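Local atomic coordinates of NUDIX hydrolase (Nitrosomonas europaea, PDB entry 2B0V), a protein that probably hydrolyses phosphate-containing substrates such as nucleoside di- and triphosphates or thiamine diphosphate with the help of magnesium, as a Nudix hydrolase of the NudJ subfamily. Residues A[10-15]-A[86-91]; A[20-25]-A[107-112]. One frame throughout, in Å; residues are numbered along the deposited sequence. Where two conformers were deposited one is given.

Interaction 1: residues A[10-15]-A[86-91]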
loop_
_atom_site.group_PDB
_atom_site.type_symbol
_atom_site.label_atom_id
_atom_site.label_comp_id
_atom_site.label_asym_id
_atom_site.label_seq_id
_atom_site.Cartn_x
_atom_site.Cartn_y
_atom_site.Cartn_z
ATOM N N THR A 10 4.234 -2.433 8.562
ATOM C CA THR A 10 3.393 -2.689 7.396
ATOM C C THR A 10 4.039 -1.958 6.224
ATOM O O THR A 10 4.910 -1.073 6.392
ATOM C CB THR A 10 1.942 -2.151 7.547
ATOM O OG1 THR A 10 1.994 -0.740 7.791
ATOM C CG2 THR A 10 1.234 -2.855 8.741
ATOM N N VAL A 11 3.541 -2.269 5.038
ATOM C CA VAL A 11 4.031 -1.619 3.812
ATOM C C VAL A 11 2.826 -1.233 2.948
ATOM O O VAL A 11 1.755 -1.834 3.069
ATOM C CB VAL A 11 4.938 -2.555 2.998
ATOM C CG1 VAL A 11 6.209 -2.846 3.770
ATOM C CG2 VAL A 11 4.165 -3.857 2.633
ATOM N N ALA A 12 3.005 -0.231 2.096
ATOM C CA ALA A 12 1.944 0.194 1.205
ATOM C C ALA A 12 2.555 0.806 -0.033
ATOM O O ALA A 12 3.655 1.342 0.026
ATOM C CB ALA A 12 1.061 1.215 1.914
ATOM N N ALA A 13 1.861 0.702 -1.167
ATOM C CA ALA A 13 2.363 1.194 -2.441
ATOM C C ALA A 13 1.466 2.251 -3.011
ATOM O O ALA A 13 0.243 2.022 -3.139
ATOM C CB ALA A 13 2.454 0.011 -3.455
ATOM N N VAL A 14 2.077 3.389 -3.375
ATOM C CA VAL A 14 1.434 4.435 -4.138
ATOM C C VAL A 14 1.817 4.222 -5.587
ATOM O O VAL A 14 2.989 4.386 -5.959
ATOM C CB VAL A 14 1.821 5.864 -3.645
ATOM C CG1 VAL A 14 1.202 6.937 -4.556
ATOM C CG2 VAL A 14 1.349 6.074 -2.189
ATOM N N ILE A 15 0.832 3.805 -6.388
ATOM C CA ILE A 15 1.070 3.481 -7.802
ATOM C C ILE A 15 0.208 4.423 -8.634
ATOM O O ILE A 15 -1.003 4.269 -8.672
ATOM C CB ILE A 15 0.683 2.011 -8.098
ATOM C CG1 ILE A 15 1.561 1.055 -7.266
ATOM C CG2 ILE A 15 0.876 1.710 -9.614
ATOM C CD1 ILE A 15 0.889 -0.305 -7.001
ATOM N N ARG A 86 4.046 2.213 8.982
ATOM C CA ARG A 86 3.745 1.925 7.595
ATOM C C ARG A 86 4.794 2.540 6.704
ATOM O O ARG A 86 4.882 3.772 6.605
ATOM C CB ARG A 86 2.386 2.514 7.188
ATOM C CG ARG A 86 2.093 2.385 5.667
ATOM C CD ARG A 86 0.801 3.197 5.278
ATOM N NE ARG A 86 -0.325 2.287 5.035
ATOM C CZ ARG A 86 -1.276 2.429 4.114
ATOM N NH1 ARG A 86 -1.311 3.453 3.286
ATOM N NH2 ARG A 86 -2.197 1.479 4.000
ATOM N N PHE A 87 5.598 1.690 6.057
ATOM C CA PHE A 87 6.577 2.184 5.059
ATOM C C PHE A 87 5.892 2.244 3.728
ATOM O O PHE A 87 5.450 1.209 3.256
ATOM C CB PHE A 87 7.715 1.191 4.933
ATOM C CG PHE A 87 8.646 1.188 6.135
ATOM C CD1 PHE A 87 9.909 1.809 6.056
ATOM C CD2 PHE A 87 8.244 0.567 7.340
ATOM C CE1 PHE A 87 10.772 1.820 7.184
ATOM C CE2 PHE A 87 9.099 0.568 8.485
ATOM C CZ PHE A 87 10.356 1.196 8.404
ATOM N N THR A 88 5.867 3.441 3.114
ATOM C CA THR A 88 5.079 3.628 1.875
ATOM C C THR A 88 6.073 3.909 0.766
ATOM O O THR A 88 6.983 4.727 0.933
ATOM C CB THR A 88 4.133 4.815 2.044
ATOM O OG1 THR A 88 3.333 4.597 3.215
ATOM C CG2 THR A 88 3.245 4.912 0.846
ATOM N N PHE A 89 5.884 3.220 -0.358
ATOM C CA PHE A 89 6.776 3.371 -1.516
ATOM C C PHE A 89 5.987 3.769 -2.734
ATOM O O PHE A 89 4.811 3.377 -2.863
ATOM C CB PHE A 89 7.465 2.031 -1.820
ATOM C CG PHE A 89 8.300 1.558 -0.685
ATOM C CD1 PHE A 89 9.641 1.901 -0.624
ATOM C CD2 PHE A 89 7.733 0.756 0.325
ATOM C CE1 PHE A 89 10.423 1.461 0.455
ATOM C CE2 PHE A 89 8.488 0.315 1.375
ATOM C CZ PHE A 89 9.830 0.664 1.448
ATOM N N SER A 90 6.632 4.466 -3.675
ATOM C CA SER A 90 6.034 4.670 -4.998
ATOM C C SER A 90 6.850 3.883 -6.028
ATOM O O SER A 90 8.075 3.669 -5.866
ATOM C CB SER A 90 6.012 6.173 -5.345
ATOM O OG SER A 90 5.500 6.374 -6.641
ATOM N N GLY A 91 6.174 3.450 -7.081
ATOM C CA GLY A 91 6.860 2.762 -8.152
ATOM C C GLY A 91 5.927 2.489 -9.305
ATOM O O GLY A 91 4.781 2.980 -9.333
HETATM O O HOH W 1 -0.755 -0.111 6.764
#
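Arg-86 starts out with CG anti to the backbone N (chi1 173°) and then bends at chi3 (-106°), a course that swings its guanidinium across the neighbouring strand and lays it over the methyl of Ala-12. CB of Ala-12 stands over the centre of the planar group, 3.4 Å from CZ of Arg-86, so the contact is made by a face, while water 1 sits at the edge, in the plane of the group, and accepts from NE of Arg-86 at 3.0 Å. The same water lies 3.0 Å from OG1 of Thr-10. NH2 and NH1 bond to Asn-36 and Gln-37, respectively; all three nitrogens are thus engaged, which probably fixes the rotation of the group.

The backbones pair in parallel, in register from Thr-10 with Arg-86 to Val-14 with Ser-90, at 23° between strand directions. This joins strands 8-17 and 82-96 in the central mixed sheet of the Nudix fold, with helices 48-60 and 128-137 packed against its two faces. The donor alternates from strand to strand: Phe-87 N to Thr-10 O, Ala-12 N to Phe-87 O, Phe-89 N to Ala-12 O, and Val-14 N to Phe-89 O, the last at 2.8 Å.

On the face of Arg-86, CG2 of Val-14 meets CG2 of Thr-88 at 3.8 Å, and Cys-132 and Tyr-136 of helix 128-137 close over this row. On the other face, Val-11 and Ala-13 accompany Phe-87 and Phe-89 toward helix 48-60. The Phe-87 ring turns its edge to the carbonyl of Thr-10, with CD2 of Phe-87 3.8 Å from that O atom.

Interaction 2: residues A[20-25]-A[107-112]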
loop_
_atom_site.group_PDB
_atom_site.type_symbol
_atom_site.label_atom_id
_atom_site.label_comp_id
_atom_site.label_asym_id
_atom_site.label_seq_id
_atom_site.Cartn_x
_atom_site.Cartn_y
_atom_site.Cartn_z
ATOM N N LYS A 20 -4.074 8.727 -12.131
ATOM C CA LYS A 20 -4.900 7.736 -11.429
ATOM C C LYS A 20 -4.056 6.813 -10.565
ATOM O O LYS A 20 -2.868 6.576 -10.865
ATOM C CB LYS A 20 -5.683 6.901 -12.425
ATOM C CG LYS A 20 -6.585 7.740 -13.322
ATOM C CD LYS A 20 -7.552 6.865 -14.020
ATOM C CE LYS A 20 -8.435 7.648 -14.997
ATOM N NZ LYS A 20 -7.552 8.261 -16.032
ATOM N N TYR A 21 -4.656 6.303 -9.494
ATOM C CA TYR A 21 -3.928 5.466 -8.533
ATOM C C TYR A 21 -4.526 4.072 -8.475
ATOM O O TYR A 21 -5.738 3.929 -8.406
ATOM C CB TYR A 21 -3.983 6.077 -7.136
ATOM C CG TYR A 21 -3.316 7.425 -7.045
ATOM C CD1 TYR A 21 -1.986 7.522 -6.656
ATOM C CD2 TYR A 21 -4.015 8.595 -7.348
ATOM C CE1 TYR A 21 -1.349 8.769 -6.566
ATOM C CE2 TYR A 21 -3.397 9.852 -7.261
ATOM C CZ TYR A 21 -2.070 9.930 -6.876
ATOM O OH TYR A 21 -1.466 11.168 -6.794
ATOM N N LEU A 22 -3.660 3.043 -8.474
ATOM C CA LEU A 22 -4.115 1.673 -8.303
ATOM C C LEU A 22 -4.386 1.392 -6.818
ATOM O O LEU A 22 -3.441 1.355 -5.996
ATOM C CB LEU A 22 -3.046 0.671 -8.809
ATOM C CG LEU A 22 -3.459 -0.801 -8.857
ATOM C CD1 LEU A 22 -4.706 -1.061 -9.723
ATOM C CD2 LEU A 22 -2.226 -1.629 -9.333
ATOM N N LEU A 23 -5.668 1.153 -6.498
ATOM C CA LEU A 23 -6.117 0.926 -5.135
ATOM C C LEU A 23 -6.897 -0.340 -5.084
ATOM O O LEU A 23 -7.329 -0.867 -6.130
ATOM C CB LEU A 23 -7.012 2.080 -4.656
ATOM C CG LEU A 23 -6.381 3.486 -4.604
ATOM C CD1 LEU A 23 -7.436 4.581 -4.215
ATOM C CD2 LEU A 23 -5.111 3.545 -3.681
ATOM N N VAL A 24 -7.151 -0.806 -3.877
ATOM C CA VAL A 24 -7.988 -1.987 -3.729
ATOM C C VAL A 24 -9.235 -1.650 -2.938
ATOM O O VAL A 24 -9.180 -0.832 -2.022
ATOM C CB VAL A 24 -7.242 -3.183 -3.067
ATOM C CG1 VAL A 24 -6.100 -3.683 -3.963
ATOM C CG2 VAL A 24 -6.749 -2.818 -1.675
ATOM N N GLU A 25 -10.364 -2.263 -3.317
ATOM C CA GLU A 25 -11.527 -2.331 -2.438
ATOM C C GLU A 25 -11.446 -3.674 -1.732
ATOM O O GLU A 25 -11.275 -4.718 -2.365
ATOM C CB GLU A 25 -12.827 -2.185 -3.237
ATOM C CG GLU A 25 -12.874 -0.809 -3.886
ATOM C CD GLU A 25 -14.116 -0.553 -4.726
ATOM O OE1 GLU A 25 -14.706 -1.525 -5.261
ATOM O OE2 GLU A 25 -14.496 0.632 -4.811
ATOM N N VAL A 107 -11.923 -7.317 -2.936
ATOM C CA VAL A 107 -13.093 -7.303 -3.837
ATOM C C VAL A 107 -12.663 -7.036 -5.280
ATOM O O VAL A 107 -13.009 -7.802 -6.213
ATOM C CB VAL A 107 -14.129 -6.263 -3.374
ATOM C CG1 VAL A 107 -15.296 -6.227 -4.394
ATOM C CG2 VAL A 107 -14.630 -6.574 -1.929
ATOM N N ARG A 108 -11.869 -5.992 -5.461
ATOM C CA ARG A 108 -11.292 -5.697 -6.770
ATOM C C ARG A 108 -10.173 -4.671 -6.632
ATOM O O ARG A 108 -10.066 -3.951 -5.628
ATOM C CB ARG A 108 -12.356 -5.255 -7.788
ATOM C CG ARG A 108 -13.111 -4.015 -7.432
ATOM C CD ARG A 108 -14.284 -3.757 -8.410
ATOM N NE ARG A 108 -15.411 -4.655 -8.173
ATOM C CZ ARG A 108 -16.376 -4.466 -7.275
ATOM N NH1 ARG A 108 -16.395 -3.389 -6.490
ATOM N NH2 ARG A 108 -17.342 -5.378 -7.158
ATOM N N ALA A 109 -9.275 -4.674 -7.610
ATOM C CA ALA A 109 -8.224 -3.652 -7.658
ATOM C C ALA A 109 -8.545 -2.830 -8.887
ATOM O O ALA A 109 -8.835 -3.418 -9.947
ATOM C CB ALA A 109 -6.837 -4.313 -7.780
ATOM N N ALA A 110 -8.521 -1.505 -8.772
ATOM C CA ALA A 110 -8.878 -0.656 -9.892
ATOM C C ALA A 110 -8.156 0.676 -9.825
ATOM O O ALA A 110 -7.514 0.980 -8.799
ATOM C CB ALA A 110 -10.421 -0.429 -9.909
ATOM N N TRP A 111 -8.278 1.467 -10.895
ATOM C CA TRP A 111 -7.589 2.770 -10.955
ATOM C C TRP A 111 -8.545 3.894 -10.631
ATOM O O TRP A 111 -9.621 3.973 -11.266
ATOM C CB TRP A 111 -7.015 2.998 -12.348
ATOM C CG TRP A 111 -5.911 1.994 -12.674
ATOM C CD1 TRP A 111 -6.058 0.745 -13.235
ATOM C CD2 TRP A 111 -4.511 2.178 -12.469
ATOM N NE1 TRP A 111 -4.828 0.142 -13.382
ATOM C CE2 TRP A 111 -3.859 1.005 -12.929
ATOM C CE3 TRP A 111 -3.739 3.224 -11.934
ATOM C CZ2 TRP A 111 -2.448 0.840 -12.823
ATOM C CZ3 TRP A 111 -2.355 3.066 -11.866
ATOM C CH2 TRP A 111 -1.739 1.892 -12.331
ATOM N N PHE A 112 -8.167 4.753 -9.670
ATOM C CA PHE A 112 -9.068 5.839 -9.249
ATOM C C PHE A 112 -8.401 7.208 -9.404
ATOM O O PHE A 112 -7.242 7.381 -9.035
ATOM C CB PHE A 112 -9.439 5.673 -7.765
ATOM C CG PHE A 112 -10.191 4.436 -7.446
ATOM C CD1 PHE A 112 -11.590 4.491 -7.263
ATOM C CD2 PHE A 112 -9.518 3.198 -7.274
ATOM C CE1 PHE A 112 -12.277 3.322 -6.904
ATOM C CE2 PHE A 112 -10.211 2.053 -6.923
ATOM C CZ PHE A 112 -11.593 2.107 -6.756
#
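Strands 20-25 and 107-112 run antiparallel, their directions 156° apart, with paired backbone bonds at Tyr-21/Phe-112 and Leu-23/Ala-110; N of Leu-23 reaches O of Ala-110 at 3.0 Å in a nearly straight bond. The ladder attaches strand 106-113 to the mixed sheet of the Nudix fold and ends in a classic beta bulge, where Val-107 and Arg-108 both face Glu-25. Its carbonyl O takes a bond from N of Val-107 at 2.7 Å and a weak one from N of Arg-108.

Beyond the backbone, Leu-22 crosses the indole of Trp-111 in a CH-pi contact: CB of Leu-22 lies 3.8 Å from the centroid of the six-membered ring, almost on its normal. With CG of Leu-22 anti to its own backbone N (chi1 -172°), a chi2 of 57° brings CD1 over the same indole, 3.9 Å from CE2 of Trp-111. Replacing the indole with the methyl of an alanine is likely to uncover CB and CD1 of Leu-22 and open a gap beside Ile-15 of strand 8-17, which also touches the indole.

Across the sheet, CB of Leu-23 meets CD2 of Phe-112 at 3.8 Å, while Ile-117 of helix 114-119 packs on both side chains. Glu-25 reaches out on this face too, with its OE2 near the edge of the Phe-112 ring. In the conformer of Arg-108 given, the other oxygen, OE1 of Glu-25, forms a salt bridge of 2.8 Å with NH1 of Arg-108; the carboxylate and guanidinium planes are steeply inclined to each other, and NH1 approaches OE1 nearly along the C-O bond of the carboxylate.

In the fold
Interactions 1 and 2 belong to one mixed sheet, their centres about 14 Å apart. They are coupled through the consecutive strands 8-17 and 20-26: O of Ile-15 probably accepts a hydrogen bond from N of Leu-22 at 2.9 Å, and Val-14 packs on the Tyr-21 ring. Interaction 1 is the core contact, with 11 of 12 residues buried; interaction 2 is only partly buried, with Lys-20 and Arg-108 exposed. Helix 48-60 touches both. Their polar chemistry follows this placement: the buried arginine of 10-15/86-91 is satisfied by neutral amides and a water, whereas the exposed arginine of 20-25/107-112, in the conformer given, pairs with the carboxylate of a buried glutamate.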